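Local structure of mannitol dehydrogenase (Pseudomonas fluorescens, 1LJ8) at residues K381-T386 / E452-T457; K118-E123 / T174-A179; F37-Q42 / D252-V257. The protein binds NAD and probably catalyses the reversible NAD-dependent oxidation of D-mannitol to D-fructose. All coordinates share one frame; numbering follows the deposited sequence.

Contact 1: K381-T386 / E452-T457; sequences KFPKFT and EEIFGT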
loop_
_atom_site.group_PDB
_atom_site.type_symbol
_atom_site.label_atom_id
_atom_site.label_comp_id
_atom_site.label_asym_id
_atom_site.label_seq_id
_atom_site.Cartn_x
_atom_site.Cartn_y
_atom_site.Cartn_z
ATOM N N LYS A 381 9.236 3.047 0.454
ATOM C CA LYS A 381 8.333 4.043 -0.114
ATOM C C LYS A 381 9.024 5.185 -0.848
ATOM O O LYS A 381 8.507 5.639 -1.873
ATOM C CB LYS A 381 7.448 4.626 0.991
ATOM C CG LYS A 381 6.451 3.620 1.519
ATOM C CD LYS A 381 5.728 4.173 2.714
ATOM C CE LYS A 381 4.568 3.173 3.104
ATOM N NZ LYS A 381 3.916 3.642 4.337
ATOM N N PHE A 382 10.167 5.643 -0.345
ATOM C CA PHE A 382 10.845 6.724 -1.039
ATOM C C PHE A 382 11.049 6.544 -2.548
ATOM O O PHE A 382 10.717 7.456 -3.305
ATOM C CB PHE A 382 12.190 7.085 -0.365
ATOM C CG PHE A 382 12.059 8.202 0.664
ATOM C CD1 PHE A 382 11.976 7.911 2.013
ATOM C CD2 PHE A 382 11.968 9.539 0.260
ATOM C CE1 PHE A 382 11.812 8.904 2.961
ATOM C CE2 PHE A 382 11.798 10.561 1.204
ATOM C CZ PHE A 382 11.720 10.245 2.572
ATOM N N PRO A 383 11.587 5.387 -3.015
ATOM C CA PRO A 383 11.802 5.205 -4.463
ATOM C C PRO A 383 10.524 5.147 -5.286
ATOM O O PRO A 383 10.572 5.332 -6.503
ATOM C CB PRO A 383 12.632 3.885 -4.553
ATOM C CG PRO A 383 12.219 3.124 -3.266
ATOM C CD PRO A 383 12.168 4.273 -2.227
ATOM N N LYS A 384 9.385 4.877 -4.639
ATOM C CA LYS A 384 8.118 4.863 -5.360
ATOM C C LYS A 384 7.410 6.208 -5.349
ATOM O O LYS A 384 6.863 6.627 -6.368
ATOM C CB LYS A 384 7.132 3.858 -4.734
ATOM C CG LYS A 384 7.221 2.469 -5.299
ATOM C CD LYS A 384 8.540 1.826 -5.010
ATOM C CE LYS A 384 8.581 0.417 -5.632
ATOM N NZ LYS A 384 9.936 -0.174 -5.549
ATOM N N PHE A 385 7.425 6.869 -4.190
ATOM C CA PHE A 385 6.620 8.077 -3.996
ATOM C C PHE A 385 7.270 9.420 -4.205
ATOM O O PHE A 385 6.556 10.383 -4.555
ATOM C CB PHE A 385 6.070 8.166 -2.547
ATOM C CG PHE A 385 5.259 6.972 -2.079
ATOM C CD1 PHE A 385 4.903 6.873 -0.715
ATOM C CD2 PHE A 385 4.808 5.962 -2.970
ATOM C CE1 PHE A 385 4.102 5.772 -0.248
ATOM C CE2 PHE A 385 4.016 4.859 -2.508
ATOM C CZ PHE A 385 3.663 4.771 -1.154
ATOM N N THR A 386 8.585 9.477 -3.977
ATOM C CA THR A 386 9.296 10.760 -3.933
ATOM C C THR A 386 10.515 10.885 -4.842
ATOM O O THR A 386 10.729 11.909 -5.487
ATOM C CB THR A 386 9.717 10.985 -2.477
ATOM O OG1 THR A 386 8.544 10.876 -1.654
ATOM C CG2 THR A 386 10.444 12.348 -2.289
ATOM N N GLU A 452 21.668 3.022 -3.042
ATOM C CA GLU A 452 21.101 3.024 -4.378
ATOM C C GLU A 452 19.700 2.455 -4.530
ATOM O O GLU A 452 18.904 3.019 -5.286
ATOM C CB GLU A 452 22.070 2.352 -5.367
ATOM C CG GLU A 452 21.709 2.632 -6.817
ATOM C CD GLU A 452 22.701 2.014 -7.825
ATOM O OE1 GLU A 452 23.894 1.863 -7.472
ATOM O OE2 GLU A 452 22.281 1.703 -8.967
ATOM N N GLU A 453 19.357 1.409 -3.776
ATOM C CA GLU A 453 18.019 0.850 -3.913
ATOM C C GLU A 453 16.943 1.727 -3.242
ATOM O O GLU A 453 15.739 1.407 -3.315
ATOM C CB GLU A 453 17.937 -0.570 -3.348
ATOM C CG GLU A 453 18.233 -0.634 -1.862
ATOM C CD GLU A 453 19.719 -0.803 -1.554
ATOM O OE1 GLU A 453 20.585 -0.333 -2.340
ATOM O OE2 GLU A 453 19.993 -1.383 -0.486
ATOM N N ILE A 454 17.374 2.811 -2.589
ATOM C CA ILE A 454 16.401 3.735 -1.999
ATOM C C ILE A 454 16.418 5.027 -2.814
ATOM O O ILE A 454 15.369 5.488 -3.271
ATOM C CB ILE A 454 16.729 4.118 -0.507
ATOM C CG1 ILE A 454 16.730 2.859 0.375
ATOM C CG2 ILE A 454 15.685 5.142 0.038
ATOM C CD1 ILE A 454 17.114 3.138 1.864
ATOM N N PHE A 455 17.605 5.599 -3.034
ATOM C CA PHE A 455 17.661 6.902 -3.691
ATOM C C PHE A 455 18.137 7.014 -5.122
ATOM O O PHE A 455 18.140 8.111 -5.672
ATOM C CB PHE A 455 18.480 7.895 -2.837
ATOM C CG PHE A 455 17.898 8.120 -1.456
ATOM C CD1 PHE A 455 18.482 7.515 -0.321
ATOM C CD2 PHE A 455 16.743 8.884 -1.295
ATOM C CE1 PHE A 455 17.913 7.674 0.949
ATOM C CE2 PHE A 455 16.157 9.049 -0.009
ATOM C CZ PHE A 455 16.738 8.450 1.105
ATOM N N GLY A 456 18.553 5.908 -5.716
ATOM C CA GLY A 456 18.992 5.983 -7.098
ATOM C C GLY A 456 20.338 6.633 -7.284
ATOM O O GLY A 456 21.061 6.839 -6.310
ATOM N N THR A 457 20.681 6.970 -8.533
ATOM C CA THR A 457 22.009 7.512 -8.819
ATOM C C THR A 457 22.101 8.998 -9.141
ATOM O O THR A 457 23.206 9.532 -9.214
ATOM C CB THR A 457 22.673 6.737 -9.983
ATOM O OG1 THR A 457 21.825 6.796 -11.131
ATOM C CG2 THR A 457 22.895 5.272 -9.591
#
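Pro383 sets its ring against the carbonyl end of helix 452-455. Its CB lies 3.4 Å from Ile454 O, and its CD is 3.6 Å from that same oxygen. Pro383 CG is 3.9 Å from Glu453 O and equally far from Ile454 O. These are C-H groups resting on carbonyl oxygens, at van der Waals range. With Ile454 CG1 beside the backbone N (chi1 -61°), Ile454 CG2 stands anti to it and meets Phe382 CB at 4.0 Å. The same methyl also sits 3.4 Å above the plane of the Phe455 ring, over its centre. One methyl thus touches both its own neighbour's ring face and the opposing helix. The rings of Phe382 and Phe455 meet obliquely, with planes at 50° and centroids 5.8 Å apart. Their nearest atoms are Phe382 CD2 and Phe455 CE2, at 4.2 Å.

Pro383 has no N-H to give, and helix 378-385 is kinked here. Regular bonding resumes with Phe385 N to Lys381 O and Thr386 N to Phe382 O. Further out, helix 401-413 supports the aromatic pair: Phe382 and Phe455 both pack on its Val407 and Trp410. Glu453 contributes mainly through its backbone, since its carboxylate turns away to a salt bridge with Arg430.

The result is a buried helix-to-helix contact, apolar in its side chains, within the helical C-terminal domain of the mannitol dehydrogenase family. It is close to the cofactor site without belonging to it: the side chain of Pro383 is about 7 Å from that of Glu133, an NAD-binding residue.

Contact 2: K118-E123 / T174-A179; sequences KLASPE and TQRRAA
Arg176 reaches across from helix 165-178 and gives its NH1 to two backbone oxygens. Arg176 NH1 to Leu119 O is 2.9 Å, with an N-H...O angle of 139°. Arg176 NH1 to Ser121 O is equally long but weak, at 125°. This is a helix-to-turn contact of the Rossmann domain. The side chain receives the chain as it leaves helix 112-119 for the parallel strand 126-129. Helix 165-178 likewise leads on to the neighbouring parallel strand 185-188.

Leu119 O comes in at the edge of the guanidinium, somewhat out of its plane. A bend at chi3 (83°) turns the group toward these carbonyls. Outside the two segments, NE donates to Pro182 O, and NH2 makes a weak bond to Ile124 O. The buried charge is thus probably balanced in large part by peptide oxygens, which would also hold the guanidinium in its rotation.

The aliphatic part of Arg176 packs on Ala120, with Arg176 CG 3.5 Å from Ala120 CA. Gln175 lies extended alongside the methyl of the same alanine, with Gln175 NE2 3.6 Å from Ala120 CB. That amide is held by Asp117 and Gln113. A water accepts from Gln175 NE2 and makes a weak bond to Ala120 O.

The turn is also braced from within: Lys118 O accepts both Ser121 N and, at 2.9 Å, Ser121 OG.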
loop_
_atom_site.group_PDB
_atom_site.type_symbol
_atom_site.label_atom_id
_atom_site.label_comp_id
_atom_site.label_asym_id
_atom_site.label_seq_id
_atom_site.Cartn_x
_atom_site.Cartn_y
_atom_site.Cartn_z
ATOM N N LYS A 118 -4.027 -24.669 -3.024
ATOM C CA LYS A 118 -5.111 -23.665 -3.103
ATOM C C LYS A 118 -4.879 -22.764 -4.323
ATOM O O LYS A 118 -5.794 -22.532 -5.115
ATOM C CB LYS A 118 -5.110 -22.803 -1.823
ATOM C CG LYS A 118 -6.142 -21.628 -1.857
ATOM C CD LYS A 118 -7.593 -22.117 -2.024
ATOM C CE LYS A 118 -8.103 -22.842 -0.771
ATOM N NZ LYS A 118 -9.538 -23.272 -0.962
ATOM N N LEU A 119 -3.664 -22.248 -4.459
ATOM C CA LEU A 119 -3.338 -21.372 -5.602
ATOM C C LEU A 119 -3.443 -22.112 -6.949
ATOM O O LEU A 119 -3.619 -21.500 -8.001
ATOM C CB LEU A 119 -1.926 -20.802 -5.444
ATOM C CG LEU A 119 -1.754 -19.901 -4.207
ATOM C CD1 LEU A 119 -0.238 -19.632 -3.997
ATOM C CD2 LEU A 119 -2.548 -18.594 -4.382
ATOM N N ALA A 120 -3.299 -23.431 -6.919
ATOM C CA ALA A 120 -3.382 -24.227 -8.135
ATOM C C ALA A 120 -4.770 -24.829 -8.385
ATOM O O ALA A 120 -4.959 -25.543 -9.379
ATOM C CB ALA A 120 -2.281 -25.359 -8.100
ATOM N N SER A 121 -5.746 -24.534 -7.518
ATOM C CA SER A 121 -7.089 -25.093 -7.691
ATOM C C SER A 121 -7.783 -24.363 -8.855
ATOM O O SER A 121 -7.683 -23.129 -9.009
ATOM C CB SER A 121 -7.906 -25.050 -6.388
ATOM O OG SER A 121 -8.250 -23.745 -5.969
ATOM N N PRO A 122 -8.486 -25.120 -9.705
ATOM C CA PRO A 122 -9.141 -24.477 -10.853
ATOM C C PRO A 122 -10.111 -23.340 -10.563
ATOM O O PRO A 122 -10.226 -22.421 -11.397
ATOM C CB PRO A 122 -9.783 -25.656 -11.622
ATOM C CG PRO A 122 -9.962 -26.747 -10.563
ATOM C CD PRO A 122 -8.750 -26.580 -9.647
ATOM N N GLU A 123 -10.734 -23.374 -9.376
ATOM C CA GLU A 123 -11.712 -22.357 -8.986
ATOM C C GLU A 123 -11.021 -21.021 -8.753
ATOM O O GLU A 123 -11.665 -19.965 -8.907
ATOM C CB GLU A 123 -12.449 -22.724 -7.688
ATOM C CG GLU A 123 -13.273 -24.003 -7.760
ATOM C CD GLU A 123 -12.409 -25.241 -7.911
ATOM O OE1 GLU A 123 -11.255 -25.242 -7.410
ATOM O OE2 GLU A 123 -12.905 -26.225 -8.515
ATOM N N THR A 174 3.160 -23.994 -12.066
ATOM C CA THR A 174 3.722 -25.260 -12.553
ATOM C C THR A 174 2.733 -26.411 -12.325
ATOM O O THR A 174 2.474 -27.229 -13.234
ATOM C CB THR A 174 5.045 -25.540 -11.846
ATOM O OG1 THR A 174 5.979 -24.513 -12.209
ATOM C CG2 THR A 174 5.597 -26.926 -12.243
ATOM N N GLN A 175 2.159 -26.464 -11.123
ATOM C CA GLN A 175 1.170 -27.496 -10.775
ATOM C C GLN A 175 -0.084 -27.380 -11.655
ATOM O O GLN A 175 -0.619 -28.412 -12.127
ATOM C CB GLN A 175 0.803 -27.374 -9.285
ATOM C CG GLN A 175 -0.076 -28.519 -8.740
ATOM C CD GLN A 175 -0.101 -28.540 -7.224
ATOM O OE1 GLN A 175 0.950 -28.642 -6.584
ATOM N NE2 GLN A 175 -1.296 -28.462 -6.634
ATOM N N ARG A 176 -0.582 -26.154 -11.874
ATOM C CA ARG A 176 -1.745 -25.983 -12.743
ATOM C C ARG A 176 -1.446 -26.521 -14.151
ATOM O O ARG A 176 -2.266 -27.260 -14.731
ATOM C CB ARG A 176 -2.199 -24.498 -12.854
ATOM C CG ARG A 176 -2.748 -23.945 -11.524
ATOM C CD ARG A 176 -2.965 -22.415 -11.596
ATOM N NE ARG A 176 -4.245 -22.048 -12.218
ATOM C CZ ARG A 176 -5.367 -21.783 -11.557
ATOM N NH1 ARG A 176 -5.404 -21.818 -10.227
ATOM N NH2 ARG A 176 -6.480 -21.535 -12.224
ATOM N N ARG A 177 -0.284 -26.159 -14.684
ATOM C CA ARG A 177 0.109 -26.620 -16.026
ATOM C C ARG A 177 0.124 -28.145 -16.140
ATOM O O ARG A 177 -0.348 -28.712 -17.132
ATOM C CB ARG A 177 1.489 -26.121 -16.383
ATOM C CG ARG A 177 1.598 -24.653 -16.490
ATOM C CD ARG A 177 2.994 -24.330 -16.960
ATOM N NE ARG A 177 3.258 -24.879 -18.296
ATOM C CZ ARG A 177 4.465 -24.935 -18.843
ATOM N NH1 ARG A 177 5.532 -24.503 -18.162
ATOM N NH2 ARG A 177 4.604 -25.354 -20.104
ATOM N N ALA A 178 0.655 -28.794 -15.108
ATOM C CA ALA A 178 0.756 -30.231 -15.100
ATOM C C ALA A 178 -0.625 -30.863 -15.010
ATOM O O ALA A 178 -0.810 -32.032 -15.383
ATOM C CB ALA A 178 1.634 -30.672 -13.943
ATOM N N ALA A 179 -1.615 -30.099 -14.555
ATOM C CA ALA A 179 -2.966 -30.636 -14.450
ATOM C C ALA A 179 -3.853 -30.206 -15.618
ATOM O O ALA A 179 -5.047 -30.546 -15.669
ATOM C CB ALA A 179 -3.592 -30.185 -13.138
HETATM O O HOH W 1 -3.734 -28.526 -8.440
#

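Contact 3: F37-Q42 / D252-V257; sequences FHRAHQ and DAWPVV. With NAD (nicotinamide-adenine-dinucleotide), chain B.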
loop_
_atom_site.group_PDB
_atom_site.type_symbol
_atom_site.label_atom_id
_atom_site.label_comp_id
_atom_site.label_asym_id
_atom_site.label_seq_id
_atom_site.Cartn_x
_atom_site.Cartn_y
_atom_site.Cartn_z
ATOM N N PHE A 37 -6.005 -2.630 3.921
ATOM C CA PHE A 37 -6.430 -2.159 2.600
ATOM C C PHE A 37 -7.172 -3.177 1.763
ATOM O O PHE A 37 -8.188 -2.869 1.140
ATOM C CB PHE A 37 -5.229 -1.619 1.793
ATOM C CG PHE A 37 -5.638 -0.982 0.503
ATOM C CD1 PHE A 37 -6.488 0.143 0.493
ATOM C CD2 PHE A 37 -5.240 -1.531 -0.694
ATOM C CE1 PHE A 37 -6.923 0.692 -0.746
ATOM C CE2 PHE A 37 -5.653 -1.010 -1.930
ATOM C CZ PHE A 37 -6.501 0.108 -1.960
ATOM N N HIS A 38 -6.691 -4.409 1.754
ATOM C CA HIS A 38 -7.403 -5.422 0.980
ATOM C C HIS A 38 -8.853 -5.513 1.429
ATOM O O HIS A 38 -9.778 -5.601 0.621
ATOM C CB HIS A 38 -6.773 -6.826 1.193
ATOM C CG HIS A 38 -7.645 -7.928 0.682
ATOM N ND1 HIS A 38 -7.866 -8.120 -0.669
ATOM C CD2 HIS A 38 -8.414 -8.838 1.333
ATOM C CE1 HIS A 38 -8.743 -9.102 -0.824
ATOM N NE2 HIS A 38 -9.093 -9.552 0.372
ATOM N N ARG A 39 -9.048 -5.491 2.741
ATOM C CA ARG A 39 -10.383 -5.637 3.288
ATOM C C ARG A 39 -11.290 -4.440 3.040
ATOM O O ARG A 39 -12.510 -4.610 2.853
ATOM C CB ARG A 39 -10.286 -5.898 4.818
ATOM C CG ARG A 39 -9.499 -7.222 5.100
ATOM C CD ARG A 39 -9.730 -7.637 6.559
ATOM N NE ARG A 39 -9.141 -6.637 7.465
ATOM C CZ ARG A 39 -9.589 -6.402 8.703
ATOM N NH1 ARG A 39 -10.630 -7.100 9.174
ATOM N NH2 ARG A 39 -9.002 -5.453 9.465
ATOM N N ALA A 40 -10.714 -3.246 3.061
ATOM C CA ALA A 40 -11.519 -2.019 2.862
ATOM C C ALA A 40 -11.778 -1.712 1.399
ATOM O O ALA A 40 -12.638 -0.854 1.088
ATOM C CB ALA A 40 -10.769 -0.811 3.477
ATOM N N HIS A 41 -11.064 -2.397 0.518
ATOM C CA HIS A 41 -11.127 -2.080 -0.909
ATOM C C HIS A 41 -11.538 -3.267 -1.756
ATOM O O HIS A 41 -12.698 -3.366 -2.110
ATOM C CB HIS A 41 -9.746 -1.498 -1.313
ATOM C CG HIS A 41 -9.683 -0.949 -2.706
ATOM N ND1 HIS A 41 -9.273 -1.709 -3.776
ATOM C CD2 HIS A 41 -9.977 0.289 -3.196
ATOM C CE1 HIS A 41 -9.313 -0.965 -4.878
ATOM N NE2 HIS A 41 -9.747 0.248 -4.551
ATOM N N GLN A 42 -10.637 -4.196 -2.067
ATOM C CA GLN A 42 -11.081 -5.327 -2.894
ATOM C C GLN A 42 -12.163 -6.186 -2.246
ATOM O O GLN A 42 -13.130 -6.592 -2.923
ATOM C CB GLN A 42 -9.904 -6.263 -3.261
ATOM C CG GLN A 42 -8.730 -5.556 -3.987
ATOM C CD GLN A 42 -7.644 -5.161 -3.001
ATOM O OE1 GLN A 42 -6.992 -6.034 -2.408
ATOM N NE2 GLN A 42 -7.454 -3.851 -2.799
ATOM N N ASP A 252 -15.646 -6.515 17.766
ATOM C CA ASP A 252 -14.961 -7.098 16.616
ATOM C C ASP A 252 -13.465 -7.148 16.991
ATOM O O ASP A 252 -12.881 -6.130 17.351
ATOM C CB ASP A 252 -15.209 -6.192 15.389
ATOM C CG ASP A 252 -14.696 -6.795 14.088
ATOM O OD1 ASP A 252 -13.747 -7.607 14.127
ATOM O OD2 ASP A 252 -15.247 -6.443 13.029
ATOM N N ALA A 253 -12.833 -8.330 16.904
ATOM C CA ALA A 253 -11.438 -8.429 17.293
ATOM C C ALA A 253 -10.571 -7.652 16.293
ATOM O O ALA A 253 -9.459 -7.254 16.637
ATOM C CB ALA A 253 -10.969 -9.907 17.308
ATOM N N TRP A 254 -11.060 -7.479 15.071
ATOM C CA TRP A 254 -10.215 -6.792 14.057
ATOM C C TRP A 254 -11.043 -6.191 12.942
ATOM O O TRP A 254 -11.093 -6.685 11.808
ATOM C CB TRP A 254 -9.183 -7.798 13.475
ATOM C CG TRP A 254 -8.075 -7.194 12.598
ATOM C CD1 TRP A 254 -7.389 -6.033 12.815
ATOM C CD2 TRP A 254 -7.589 -7.732 11.368
ATOM N NE1 TRP A 254 -6.503 -5.810 11.768
ATOM C CE2 TRP A 254 -6.616 -6.843 10.873
ATOM C CE3 TRP A 254 -7.901 -8.882 10.625
ATOM C CZ2 TRP A 254 -5.941 -7.069 9.654
ATOM C CZ3 TRP A 254 -7.248 -9.103 9.419
ATOM C CH2 TRP A 254 -6.280 -8.198 8.946
ATOM N N PRO A 255 -11.740 -5.112 13.264
ATOM C CA PRO A 255 -12.532 -4.485 12.206
ATOM C C PRO A 255 -11.558 -3.726 11.281
ATOM O O PRO A 255 -10.371 -3.607 11.603
ATOM C CB PRO A 255 -13.430 -3.514 12.971
ATOM C CG PRO A 255 -12.562 -3.083 14.167
ATOM C CD PRO A 255 -11.853 -4.415 14.560
ATOM N N VAL A 256 -12.033 -3.262 10.131
ATOM C CA VAL A 256 -11.173 -2.436 9.258
ATOM C C VAL A 256 -11.821 -1.041 9.263
ATOM O O VAL A 256 -13.049 -0.928 9.180
ATOM C CB VAL A 256 -11.048 -2.969 7.812
ATOM C CG1 VAL A 256 -12.416 -2.959 7.053
ATOM C CG2 VAL A 256 -10.004 -2.077 7.030
ATOM N N VAL A 257 -11.009 -0.001 9.453
ATOM C CA VAL A 257 -11.549 1.363 9.444
ATOM C C VAL A 257 -11.038 2.034 8.164
ATOM O O VAL A 257 -9.914 1.744 7.708
ATOM C CB VAL A 257 -11.084 2.197 10.691
ATOM C CG1 VAL A 257 -11.789 1.656 11.957
ATOM C CG2 VAL A 257 -9.586 2.145 10.860
HETATM P PA NAD B . -1.091 -3.889 6.637
HETATM O O1A NAD B . 0.079 -3.614 7.431
HETATM O O2A NAD B . -2.466 -3.954 7.209
HETATM O O5B NAD B . -0.919 -5.274 5.863
HETATM C C5B NAD B . 0.266 -5.499 5.038
HETATM C C4B NAD B . 0.054 -6.974 4.640
HETATM O O4B NAD B . 1.179 -7.334 3.736
HETATM C C3B NAD B . 0.211 -8.028 5.793
HETATM O O3B NAD B . -0.715 -9.089 5.496
HETATM C C2B NAD B . 1.683 -8.450 5.680
HETATM O O2B NAD B . 1.946 -9.720 6.262
HETATM C C1B NAD B . 1.845 -8.512 4.174
HETATM N N9A NAD B . 3.190 -8.445 3.696
HETATM C C8A NAD B . 4.225 -7.582 3.996
HETATM N N7A NAD B . 5.309 -7.835 3.300
HETATM C C5A NAD B . 4.957 -8.918 2.508
HETATM C C6A NAD B . 5.720 -9.600 1.554
HETATM N N6A NAD B . 6.974 -9.312 1.205
HETATM N N1A NAD B . 5.130 -10.675 0.903
HETATM C C2A NAD B . 3.819 -11.060 1.179
HETATM N N3A NAD B . 3.036 -10.384 2.107
HETATM C C4A NAD B . 3.667 -9.314 2.747
HETATM O O3 NAD B . -1.059 -2.830 5.455
HETATM P PN NAD B . -2.232 -2.210 4.549
HETATM O O1N NAD B . -2.691 -0.956 5.155
HETATM O O2N NAD B . -3.222 -3.269 4.336
HETATM O O5D NAD B . -1.465 -1.808 3.231
HETATM C C5D NAD B . -0.936 -2.861 2.437
HETATM C C4D NAD B . -0.642 -2.263 1.131
HETATM O O4D NAD B . -1.813 -1.905 0.368
HETATM C C3D NAD B . 0.289 -0.998 1.081
HETATM O O3D NAD B . 1.660 -1.324 1.278
HETATM C C2D NAD B . -0.067 -0.356 -0.245
HETATM O O2D NAD B . 0.731 -0.872 -1.302
HETATM C C1D NAD B . -1.566 -0.706 -0.417
HETATM N N1N NAD B . -2.494 0.377 -0.033
HETATM C C2N NAD B . -2.791 0.756 1.289
HETATM C C3N NAD B . -3.603 1.845 1.476
HETATM C C7N NAD B . -3.909 2.295 2.918
HETATM O O7N NAD B . -4.469 3.393 3.056
HETATM N N7N NAD B . -3.519 1.584 3.955
HETATM C C4N NAD B . -4.135 2.612 0.329
HETATM C C5N NAD B . -3.829 2.162 -0.991
HETATM C C6N NAD B . -2.995 1.028 -1.203
#
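Arg39 lays its guanidinium flat on the indole of Trp254. The two planes are 13° apart. Arg39 CZ stands 3.4 Å from the centroid of the six-membered ring, almost on its normal, a close cation-pi stack. Arg39 NH2 lies over the ring junction, 3.1 Å from Trp254 CE2. Val256 covers the opposite face of the guanidinium, its CB 3.6 Å from Arg39 NH2.

The edge of the group is used for hydrogen bonds. Arg39 NH1 donates to Trp254 O at 2.7 Å, nearly straight (164°) and in the guanidinium plane. It meets this oxygen almost head-on to the carbonyl. Arg39 NH2 adds a weak bond to Pro255 O at 3.1 Å. Trp254 thus offers both its ring and its carbonyl to one arginine. Its CG is anti to the backbone N (chi1 -170°), which swings the indole under the guanidinium. An alanine here would probably leave one face of the Arg39 cation without its aromatic partner and the group freer to tilt about its carbonyl bonds.

Asp252 OD1 takes Trp254 N in an Asx turn, shaping the loop. Arg39 NE is bonded to Gly35 O, and Phe83 makes a further cation-pi contact. Beside the arginine, Ala40 CB rests on Val256 CG2 at 3.8 Å, tying helix 36-40 to edge strand 256-258.

The same short helix serves the cofactor. Phe37 N donates to NAD O2N at 2.9 Å, and the nicotinamide lies over one face of the Phe37 ring, with His41 CB on the other. Gly36 N also bonds NAD, as expected for a Rossmann dinucleotide-binding helix start.

The buried cation is probably stabilised mainly by carbonyl oxygens and aromatic faces. Asp252 OD1, 5.9 Å from Arg39 NH1, is likely to add only a longer-range attraction.

From the N terminus, strand 27-32 leads into segment 37-42, which opens contact 3. Segment 118-123 follows and meets 174-179, so contact 2 closes a loop of 50 residues. That loop nests wholly inside the far longer one that contact 3 closes at 252-257. Both belong to the Rossmann domain. Contact 3 joins the helix after the first strand to edge strand 256-258, while contact 2 links the end of helix 112-119 and the turn after it to helix 165-178. Contact 1 comes later, in series, and closes a loop within the helical C-terminal domain. No two contacts touch. Contacts 1 and 3 lie on opposite sides of the chain's centre, about 29 Å apart between centres.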